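Long-range contacts in beta-mannosidase (Trichoderma harzianum, PDB 4CVU), which probably hydrolyses beta-mannosidic bonds at the non-reducing ends of mannose-containing saccharides, as a fungal member of glycoside hydrolase family 2: residues A[311-316]-A[375-380]; A[772-777]-A[881-886]; A[818-823]-A[849-854]. All coordinates share one frame; numbering follows the deposited sequence.

Contact 1. Residues A[311-316]-A[375-380]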
loop_
_atom_site.group_PDB
_atom_site.type_symbol
_atom_site.label_atom_id
_atom_site.label_comp_id
_atom_site.label_asym_id
_atom_site.label_seq_id
_atom_site.Cartn_x
_atom_site.Cartn_y
_atom_site.Cartn_z
ATOM N N LYS A 311 -36.934 -16.235 36.185
ATOM C CA LYS A 311 -36.499 -17.165 35.153
ATOM C C LYS A 311 -34.976 -17.096 34.938
ATOM O O LYS A 311 -34.403 -16.013 34.956
ATOM C CB LYS A 311 -37.223 -16.853 33.854
ATOM C CG LYS A 311 -38.712 -17.159 33.906
ATOM C CD LYS A 311 -39.385 -16.762 32.614
ATOM C CE LYS A 311 -40.885 -16.957 32.693
ATOM N NZ LYS A 311 -41.395 -17.556 31.425
ATOM N N LEU A 312 -34.342 -18.258 34.766
ATOM C CA LEU A 312 -32.881 -18.364 34.761
ATOM C C LEU A 312 -32.210 -17.962 33.428
ATOM O O LEU A 312 -32.741 -18.182 32.354
ATOM C CB LEU A 312 -32.425 -19.769 35.182
ATOM C CG LEU A 312 -32.872 -20.263 36.561
ATOM C CD1 LEU A 312 -32.144 -21.538 36.961
ATOM C CD2 LEU A 312 -32.649 -19.213 37.623
ATOM N N TRP A 313 -31.054 -17.341 33.545
ATOM C CA TRP A 313 -30.171 -17.093 32.411
ATOM C C TRP A 313 -29.333 -18.339 32.159
ATOM O O TRP A 313 -28.813 -18.953 33.102
ATOM C CB TRP A 313 -29.278 -15.894 32.714
ATOM C CG TRP A 313 -28.331 -15.446 31.599
ATOM C CD1 TRP A 313 -28.547 -14.434 30.700
ATOM C CD2 TRP A 313 -27.007 -15.954 31.318
ATOM N NE1 TRP A 313 -27.445 -14.297 29.859
ATOM C CE2 TRP A 313 -26.489 -15.208 30.230
ATOM C CE3 TRP A 313 -26.218 -16.977 31.864
ATOM C CZ2 TRP A 313 -25.233 -15.460 29.682
ATOM C CZ3 TRP A 313 -24.935 -17.202 31.316
ATOM C CH2 TRP A 313 -24.478 -16.457 30.243
ATOM N N TRP A 314 -29.223 -18.696 30.888
ATOM C CA TRP A 314 -28.338 -19.770 30.440
ATOM C C TRP A 314 -27.443 -19.271 29.289
ATOM O O TRP A 314 -27.819 -18.363 28.539
ATOM C CB TRP A 314 -29.166 -20.962 29.931
ATOM C CG TRP A 314 -30.117 -21.524 30.946
ATOM C CD1 TRP A 314 -31.414 -21.150 31.126
ATOM C CD2 TRP A 314 -29.864 -22.572 31.898
ATOM N NE1 TRP A 314 -31.985 -21.888 32.119
ATOM C CE2 TRP A 314 -31.062 -22.769 32.619
ATOM C CE3 TRP A 314 -28.755 -23.362 32.209
ATOM C CZ2 TRP A 314 -31.178 -23.714 33.630
ATOM C CZ3 TRP A 314 -28.867 -24.311 33.217
ATOM C CH2 TRP A 314 -30.081 -24.479 33.917
ATOM N N PRO A 315 -26.278 -19.885 29.130
ATOM C CA PRO A 315 -25.482 -19.665 27.904
ATOM C C PRO A 315 -26.203 -20.120 26.614
ATOM O O PRO A 315 -27.244 -20.786 26.666
ATOM C CB PRO A 315 -24.227 -20.521 28.148
ATOM C CG PRO A 315 -24.117 -20.625 29.647
ATOM C CD PRO A 315 -25.527 -20.658 30.136
ATOM N N ARG A 316 -25.658 -19.742 25.470
ATOM C CA ARG A 316 -26.219 -20.148 24.182
ATOM C C ARG A 316 -26.234 -21.666 24.026
ATOM O O ARG A 316 -25.311 -22.355 24.462
ATOM C CB ARG A 316 -25.507 -19.471 22.996
ATOM C CG ARG A 316 -23.979 -19.576 22.902
ATOM C CD ARG A 316 -23.473 -18.735 21.692
ATOM N NE ARG A 316 -24.231 -19.070 20.493
ATOM C CZ ARG A 316 -24.087 -20.205 19.808
ATOM N NH1 ARG A 316 -23.188 -21.129 20.161
ATOM N NH2 ARG A 316 -24.858 -20.435 18.758
ATOM N N PHE A 375 -16.313 -25.602 34.989
ATOM C CA PHE A 375 -17.351 -24.645 35.222
ATOM C C PHE A 375 -18.705 -25.351 35.401
ATOM O O PHE A 375 -18.926 -26.400 34.808
ATOM C CB PHE A 375 -17.395 -23.677 34.052
ATOM C CG PHE A 375 -16.254 -22.702 34.014
ATOM C CD1 PHE A 375 -15.051 -23.025 33.403
ATOM C CD2 PHE A 375 -16.392 -21.434 34.577
ATOM C CE1 PHE A 375 -14.036 -22.107 33.367
ATOM C CE2 PHE A 375 -15.374 -20.515 34.526
ATOM C CZ PHE A 375 -14.198 -20.852 33.948
ATOM N N GLU A 376 -19.599 -24.767 36.187
ATOM C CA GLU A 376 -20.989 -25.226 36.340
ATOM C C GLU A 376 -21.974 -24.064 36.195
ATOM O O GLU A 376 -21.773 -23.010 36.790
ATOM C CB GLU A 376 -21.193 -25.859 37.702
ATOM C CG GLU A 376 -20.319 -27.075 37.943
ATOM C CD GLU A 376 -20.513 -27.695 39.302
ATOM O OE1 GLU A 376 -21.437 -27.277 40.047
ATOM O OE2 GLU A 376 -19.718 -28.598 39.644
ATOM N N ILE A 377 -23.032 -24.253 35.419
ATOM C CA ILE A 377 -24.031 -23.201 35.228
ATOM C C ILE A 377 -25.339 -23.643 35.855
ATOM O O ILE A 377 -25.888 -24.651 35.493
ATOM C CB ILE A 377 -24.213 -22.792 33.754
ATOM C CG1 ILE A 377 -25.197 -21.629 33.559
ATOM C CG2 ILE A 377 -24.691 -23.946 32.904
ATOM C CD1 ILE A 377 -24.717 -20.265 33.935
ATOM N N ASN A 378 -25.793 -22.874 36.838
ATOM C CA ASN A 378 -26.989 -23.199 37.582
ATOM C C ASN A 378 -26.902 -24.648 38.091
ATOM O O ASN A 378 -27.835 -25.363 38.016
ATOM C CB ASN A 378 -28.226 -23.010 36.737
ATOM C CG ASN A 378 -28.440 -21.574 36.344
ATOM O OD1 ASN A 378 -28.237 -20.688 37.144
ATOM N ND2 ASN A 378 -28.848 -21.342 35.090
ATOM N N GLY A 379 -25.758 -25.055 38.570
ATOM C CA GLY A 379 -25.592 -26.375 39.133
ATOM C C GLY A 379 -25.230 -27.477 38.166
ATOM O O GLY A 379 -24.858 -28.540 38.589
ATOM N N HIS A 380 -25.274 -27.212 36.869
ATOM C CA HIS A 380 -24.930 -28.234 35.858
ATOM C C HIS A 380 -23.529 -28.026 35.303
ATOM O O HIS A 380 -23.189 -26.932 34.858
ATOM C CB HIS A 380 -25.913 -28.227 34.689
ATOM C CG HIS A 380 -27.350 -28.342 35.104
ATOM N ND1 HIS A 380 -28.072 -27.274 35.602
ATOM C CD2 HIS A 380 -28.203 -29.392 35.084
ATOM C CE1 HIS A 380 -29.310 -27.662 35.859
ATOM N NE2 HIS A 380 -29.411 -28.944 35.567
#

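Contact 2. Residues A[772-777]-A[881-886]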
loop_
_atom_site.group_PDB
_atom_site.type_symbol
_atom_site.label_atom_id
_atom_site.label_comp_id
_atom_site.label_asym_id
_atom_site.label_seq_id
_atom_site.Cartn_x
_atom_site.Cartn_y
_atom_site.Cartn_z
ATOM N N THR A 772 -17.824 -44.461 4.516
ATOM C CA THR A 772 -17.712 -44.754 3.100
ATOM C C THR A 772 -16.292 -44.579 2.568
ATOM O O THR A 772 -15.812 -43.457 2.458
ATOM C CB THR A 772 -18.631 -43.826 2.277
ATOM O OG1 THR A 772 -19.956 -43.887 2.803
ATOM C CG2 THR A 772 -18.643 -44.229 0.781
ATOM N N TRP A 773 -15.654 -45.687 2.185
ATOM C CA TRP A 773 -14.315 -45.659 1.613
ATOM C C TRP A 773 -14.384 -45.550 0.078
ATOM O O TRP A 773 -14.963 -46.423 -0.588
ATOM C CB TRP A 773 -13.541 -46.916 1.984
ATOM C CG TRP A 773 -13.020 -46.986 3.374
ATOM C CD1 TRP A 773 -13.583 -47.637 4.439
ATOM C CD2 TRP A 773 -11.789 -46.429 3.855
ATOM N NE1 TRP A 773 -12.794 -47.498 5.552
ATOM C CE2 TRP A 773 -11.678 -46.775 5.216
ATOM C CE3 TRP A 773 -10.769 -45.674 3.266
ATOM C CZ2 TRP A 773 -10.580 -46.370 6.012
ATOM C CZ3 TRP A 773 -9.684 -45.268 4.061
ATOM C CH2 TRP A 773 -9.600 -45.635 5.411
ATOM N N VAL A 774 -13.794 -44.482 -0.472
ATOM C CA VAL A 774 -13.658 -44.322 -1.917
ATOM C C VAL A 774 -12.202 -44.040 -2.276
ATOM O O VAL A 774 -11.420 -43.663 -1.412
ATOM C CB VAL A 774 -14.559 -43.199 -2.443
ATOM C CG1 VAL A 774 -16.012 -43.492 -2.097
ATOM C CG2 VAL A 774 -14.140 -41.858 -1.885
ATOM N N ASP A 775 -11.841 -44.223 -3.545
ATOM C CA ASP A 775 -10.550 -43.728 -4.059
ATOM C C ASP A 775 -10.723 -42.251 -4.440
ATOM O O ASP A 775 -11.828 -41.726 -4.364
ATOM C CB ASP A 775 -10.035 -44.594 -5.242
ATOM C CG ASP A 775 -10.937 -44.547 -6.484
ATOM O OD1 ASP A 775 -11.728 -43.599 -6.654
ATOM O OD2 ASP A 775 -10.847 -45.488 -7.327
ATOM N N LEU A 776 -9.656 -41.592 -4.865
ATOM C CA LEU A 776 -9.674 -40.116 -5.047
ATOM C C LEU A 776 -10.323 -39.649 -6.365
ATOM O O LEU A 776 -10.423 -38.438 -6.646
ATOM C CB LEU A 776 -8.277 -39.540 -4.828
ATOM C CG LEU A 776 -7.612 -40.011 -3.507
ATOM C CD1 LEU A 776 -6.190 -39.498 -3.348
ATOM C CD2 LEU A 776 -8.421 -39.601 -2.285
ATOM N N LYS A 777 -10.779 -40.622 -7.148
ATOM C CA LYS A 777 -11.705 -40.395 -8.252
ATOM C C LYS A 777 -13.168 -40.559 -7.800
ATOM O O LYS A 777 -14.094 -40.196 -8.516
ATOM C CB LYS A 777 -11.399 -41.368 -9.419
ATOM C CG LYS A 777 -10.183 -40.987 -10.262
ATOM C CD LYS A 777 -10.321 -39.562 -10.785
ATOM C CE LYS A 777 -9.362 -39.251 -11.896
ATOM N NZ LYS A 777 -9.778 -37.975 -12.541
ATOM N N ALA A 881 -15.139 -34.335 -11.695
ATOM C CA ALA A 881 -14.220 -35.353 -12.221
ATOM C C ALA A 881 -13.642 -36.291 -11.174
ATOM O O ALA A 881 -13.094 -37.337 -11.504
ATOM C CB ALA A 881 -13.082 -34.664 -12.950
ATOM N N GLY A 882 -13.710 -35.898 -9.906
ATOM C CA GLY A 882 -13.175 -36.731 -8.841
ATOM C C GLY A 882 -13.358 -36.097 -7.479
ATOM O O GLY A 882 -14.044 -35.080 -7.342
ATOM N N VAL A 883 -12.746 -36.701 -6.474
ATOM C CA VAL A 883 -12.852 -36.209 -5.107
ATOM C C VAL A 883 -12.025 -34.950 -4.928
ATOM O O VAL A 883 -10.872 -34.887 -5.355
ATOM C CB VAL A 883 -12.344 -37.240 -4.085
ATOM C CG1 VAL A 883 -12.236 -36.627 -2.685
ATOM C CG2 VAL A 883 -13.263 -38.430 -4.064
ATOM N N SER A 884 -12.622 -33.949 -4.288
ATOM C CA SER A 884 -11.905 -32.743 -3.936
ATOM C C SER A 884 -11.652 -32.704 -2.450
ATOM O O SER A 884 -12.596 -32.825 -1.681
ATOM C CB SER A 884 -12.735 -31.527 -4.344
ATOM O OG SER A 884 -12.305 -30.431 -3.592
ATOM N N LEU A 885 -10.400 -32.514 -2.030
ATOM C CA LEU A 885 -10.059 -32.389 -0.617
ATOM C C LEU A 885 -9.832 -30.931 -0.246
ATOM O O LEU A 885 -9.251 -30.185 -1.022
ATOM C CB LEU A 885 -8.781 -33.191 -0.293
ATOM C CG LEU A 885 -8.838 -34.674 -0.591
ATOM C CD1 LEU A 885 -7.524 -35.370 -0.192
ATOM C CD2 LEU A 885 -10.016 -35.257 0.163
ATOM N N TYR A 886 -10.294 -30.535 0.947
ATOM C CA TYR A 886 -10.062 -29.222 1.510
ATOM C C TYR A 886 -10.618 -28.203 0.512
ATOM O O TYR A 886 -9.897 -27.298 0.158
ATOM C CB TYR A 886 -8.578 -28.893 1.735
ATOM C CG TYR A 886 -7.917 -29.798 2.761
ATOM C CD1 TYR A 886 -7.999 -29.526 4.096
ATOM C CD2 TYR A 886 -7.239 -30.911 2.363
ATOM C CE1 TYR A 886 -7.410 -30.383 5.065
ATOM C CE2 TYR A 886 -6.640 -31.776 3.313
ATOM C CZ TYR A 886 -6.724 -31.473 4.654
ATOM O OH TYR A 886 -6.143 -32.319 5.656
HETATM O O HOH W 1 -8.714 -36.627 -6.531
HETATM O O HOH W 2 -12.406 -37.719 -14.535
#

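Contact 3. Residues A[818-823]-A[849-854]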
loop_
_atom_site.group_PDB
_atom_site.type_symbol
_atom_site.label_atom_id
_atom_site.label_comp_id
_atom_site.label_asym_id
_atom_site.label_seq_id
_atom_site.Cartn_x
_atom_site.Cartn_y
_atom_site.Cartn_z
ATOM N N SER A 818 -2.478 -44.102 -0.732
ATOM C CA SER A 818 -2.373 -42.761 -1.293
ATOM C C SER A 818 -3.445 -42.485 -2.333
ATOM O O SER A 818 -3.458 -41.447 -2.979
ATOM C CB SER A 818 -0.965 -42.482 -1.821
ATOM O OG SER A 818 -0.720 -43.231 -2.985
ATOM N N ASP A 819 -4.340 -43.435 -2.503
ATOM C CA ASP A 819 -5.486 -43.288 -3.393
ATOM C C ASP A 819 -6.713 -43.779 -2.607
ATOM O O ASP A 819 -7.407 -44.691 -3.018
ATOM C CB ASP A 819 -5.255 -44.088 -4.693
ATOM C CG ASP A 819 -6.274 -43.775 -5.791
ATOM O OD1 ASP A 819 -6.941 -42.719 -5.751
ATOM O OD2 ASP A 819 -6.409 -44.603 -6.713
ATOM N N ALA A 820 -6.920 -43.174 -1.424
ATOM C CA ALA A 820 -8.010 -43.569 -0.536
ATOM C C ALA A 820 -8.446 -42.470 0.422
ATOM O O ALA A 820 -7.632 -41.778 1.011
ATOM C CB ALA A 820 -7.593 -44.789 0.258
ATOM N N VAL A 821 -9.748 -42.352 0.618
ATOM C CA VAL A 821 -10.272 -41.468 1.645
ATOM C C VAL A 821 -11.523 -42.087 2.226
ATOM O O VAL A 821 -12.322 -42.723 1.514
ATOM C CB VAL A 821 -10.569 -40.051 1.086
ATOM C CG1 VAL A 821 -11.679 -40.094 0.047
ATOM C CG2 VAL A 821 -10.935 -39.089 2.212
ATOM N N LEU A 822 -11.687 -41.885 3.533
ATOM C CA LEU A 822 -12.836 -42.357 4.275
ATOM C C LEU A 822 -13.702 -41.169 4.615
ATOM O O LEU A 822 -13.255 -40.272 5.303
ATOM C CB LEU A 822 -12.406 -43.057 5.567
ATOM C CG LEU A 822 -13.514 -43.371 6.602
ATOM C CD1 LEU A 822 -14.595 -44.276 6.038
ATOM C CD2 LEU A 822 -12.907 -44.037 7.835
ATOM N N VAL A 823 -14.948 -41.186 4.162
ATOM C CA VAL A 823 -15.875 -40.089 4.393
ATOM C C VAL A 823 -16.822 -40.519 5.501
ATOM O O VAL A 823 -17.451 -41.562 5.414
ATOM C CB VAL A 823 -16.652 -39.716 3.121
ATOM C CG1 VAL A 823 -17.606 -38.569 3.396
ATOM C CG2 VAL A 823 -15.683 -39.375 2.007
ATOM N N PHE A 849 -11.290 -39.155 6.967
ATOM C CA PHE A 849 -10.009 -39.703 7.372
ATOM C C PHE A 849 -9.167 -40.077 6.157
ATOM O O PHE A 849 -9.589 -40.876 5.303
ATOM C CB PHE A 849 -10.152 -40.931 8.249
ATOM C CG PHE A 849 -8.848 -41.626 8.505
ATOM C CD1 PHE A 849 -7.839 -40.992 9.232
ATOM C CD2 PHE A 849 -8.607 -42.895 8.024
ATOM C CE1 PHE A 849 -6.616 -41.629 9.480
ATOM C CE2 PHE A 849 -7.394 -43.538 8.268
ATOM C CZ PHE A 849 -6.392 -42.904 8.991
ATOM N N LEU A 850 -7.978 -39.509 6.101
ATOM C CA LEU A 850 -7.039 -39.769 5.052
ATOM C C LEU A 850 -5.911 -40.615 5.642
ATOM O O LEU A 850 -5.255 -40.186 6.580
ATOM C CB LEU A 850 -6.515 -38.449 4.539
ATOM C CG LEU A 850 -5.911 -38.437 3.148
ATOM C CD1 LEU A 850 -6.995 -38.556 2.077
ATOM C CD2 LEU A 850 -5.109 -37.161 2.961
ATOM N N PRO A 851 -5.689 -41.824 5.104
ATOM C CA PRO A 851 -4.697 -42.781 5.630
ATOM C C PRO A 851 -3.242 -42.462 5.274
ATOM O O PRO A 851 -2.338 -43.208 5.630
ATOM C CB PRO A 851 -5.112 -44.095 4.992
ATOM C CG PRO A 851 -5.713 -43.680 3.691
ATOM C CD PRO A 851 -6.400 -42.371 3.935
ATOM N N VAL A 852 -3.029 -41.343 4.594
ATOM C CA VAL A 852 -1.690 -40.769 4.440
ATOM C C VAL A 852 -1.762 -39.273 4.753
ATOM O O VAL A 852 -2.843 -38.741 4.943
ATOM C CB VAL A 852 -1.147 -40.977 3.008
ATOM C CG1 VAL A 852 -0.933 -42.462 2.725
ATOM C CG2 VAL A 852 -2.084 -40.349 1.984
ATOM N N TRP A 853 -0.609 -38.605 4.786
ATOM C CA TRP A 853 -0.577 -37.158 5.010
ATOM C C TRP A 853 -1.094 -36.479 3.752
ATOM O O TRP A 853 -1.003 -37.040 2.658
ATOM C CB TRP A 853 0.825 -36.663 5.372
ATOM C CG TRP A 853 1.342 -37.353 6.589
ATOM C CD1 TRP A 853 2.405 -38.189 6.657
ATOM C CD2 TRP A 853 0.772 -37.314 7.910
ATOM N NE1 TRP A 853 2.553 -38.659 7.948
ATOM C CE2 TRP A 853 1.566 -38.136 8.732
ATOM C CE3 TRP A 853 -0.313 -36.639 8.479
ATOM C CZ2 TRP A 853 1.293 -38.328 10.096
ATOM C CZ3 TRP A 853 -0.589 -36.828 9.837
ATOM C CH2 TRP A 853 0.212 -37.670 10.627
ATOM N N PRO A 854 -1.651 -35.276 3.900
ATOM C CA PRO A 854 -2.182 -34.618 2.711
ATOM C C PRO A 854 -1.187 -34.551 1.559
ATOM O O PRO A 854 -1.588 -34.737 0.406
ATOM C CB PRO A 854 -2.574 -33.226 3.205
ATOM C CG PRO A 854 -2.823 -33.394 4.655
ATOM C CD PRO A 854 -1.985 -34.558 5.150
#

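Contact 1. Residues A[311-316]-A[375-380]
I377, the last residue of strand 374-377, meets the loop 311-316 with both of its branches. With CG1 anti to the backbone N (chi1 -176°), the longer branch reaches the proline ring at its CD, I377 CG1 lying 3.6 Å from P315 CD. Its end, I377 CD1, comes to the edge of the W313 indole, 4.0 Å from W313 CZ3, while I377 CG2 rests 4.2 Å from W314 CE3. N378 follows in a type I' turn that links strands 374-377 and 380-389 as a tight hairpin. Its amide stands almost upright on W314, the planes 83° apart, with N378 ND2 3.3 Å above the plane, over the middle of the six-membered ring of W314. The same nitrogen donates to W313 O at 3.1 Å in a moderately bent bond (146°). L312 adds its CD1 methyl, 3.8 Å from N378 CG. At H380, which also stacks on W762, CE1 approaches the edge of the W314 ring, 3.8 Å from W314 CH2. Replacing W314 by an alanine would probably open a gap between N378 and H380 and leave the amide without its aromatic platform. With N378 OD1 bonded to T350 N and N378 ND2 to W313 O, the buried amide is gripped at both ends by backbone groups, which should fix its rotation and fasten the loop after strand 298-305 to the hairpin.

Contact 2. Residues A[772-777]-A[881-886]
V883 turns its two methyls apart, CG1 anti to the backbone N (chi1 170°) and CG2 anti to the carbonyl carbon, and this second setting sends CG2 across to segment 772-777. There V883 CG2 lies 3.6 Å from D775 O and, at the end of strand 765-774, 4.2 Å from V774 CG2. A second torsion matters at K777: its chain leaves the backbone pointing away from segment 881-886, but a bend at chi2 (-55°) folds it back over A881. K777 NZ stops 3.5 Å from A881 O, and water 2 spans the pair, giving a proton to A881 O at 3.1 Å and accepting a weak bond from the ammonium group. The lysine also has a weak bond to S860 OG.

Two immunoglobulin-like domains meet here: segment 772-777 belongs to the mannosidase Ig/CBM-like domain, segment 881-886 to the Ig-fold domain that follows it. One direct hydrogen bond joins the two segments, from V883 N to L776 O at 2.9 Å, fairly bent (149°), with the donor well above the carbonyl plane. Water 1 lies beside both L776 O and V883 O, 3.0 Å from V883 O; with further acceptors in reach outside the segments, it cannot give a proton to all of them, and its bonds here are not settled.

Between V883 and A881 the backbones, measured by CA, draw closest at G882 and K777, and G882 CA makes a CH...O contact of 3.6 Å to K777 O. A CB on this fully extended residue would point at the other segment, only 3.1 Å from L776 O. The turn that presents L776 O is itself held on its own side: D775 OD1 accepts from K779 N and, weakly, from K777 N, and L776 N donates to D819 OD1. V883 also packs against V905 within its own domain.

Contact 3. Residues A[818-823]-A[849-854]
L822 and F849 exchange two backbone hydrogen bonds: L822 N gives its proton to F849 O at 2.9 Å, and F849 N to L822 O at 2.8 Å. Both are fairly straight (163° and 161°), and the second donor sits in the carbonyl plane. This antiparallel hydrogen-bonded pair joins strand 821-830 to the end of strand 841-849, an outermost strand of a four-stranded antiparallel sheet in the mannosidase Ig/CBM-like domain. The next such pair would be A820 with P851, but a proline has no N-H to offer; A820 O instead faces carbon, 3.2 Å from P851 CD and 3.5 Å from L850 CD1. The pairing gives way there to side-chain packing. L822 CB and F849 CB lie 4.1 Å apart on the same side of the sheet, and with CG anti to its backbone N (chi1 171°) F849 carries its ring away from segment 818-823, to an edge-to-face meeting with W746. V821 and L850 pack by their methyls, V821 CG2 lying 4.0 Å from L850 CD1, and L850 goes on to touch L885 of the following Ig-fold domain. Farther along, V852 sets CG2 4.1 Å from S818 CA.

From the N terminus, contact 1 comes first, its second segment returning 59 residues on to bind a loop of the family 2 Ig-like domain to the hairpin whose second strand, 380-389, enters the barrel sheet. It is complete long before contact 2 opens at 772-777. Contact 3 then begins and ends within the span that contact 2 encloses: 818-823 pairs with 849-854 before the chain reaches 881-886. These two touch, V774 O lying 2.9 Å from V821 N in a probable hydrogen bond, so contact 3 within the sheet and contact 2 at the junction with the next domain are joined through neighbouring strands 765-774 and 821-830. Contact 1 stands apart, its centre about 43 Å from that of contact 2 and about 41 Å from that of contact 3.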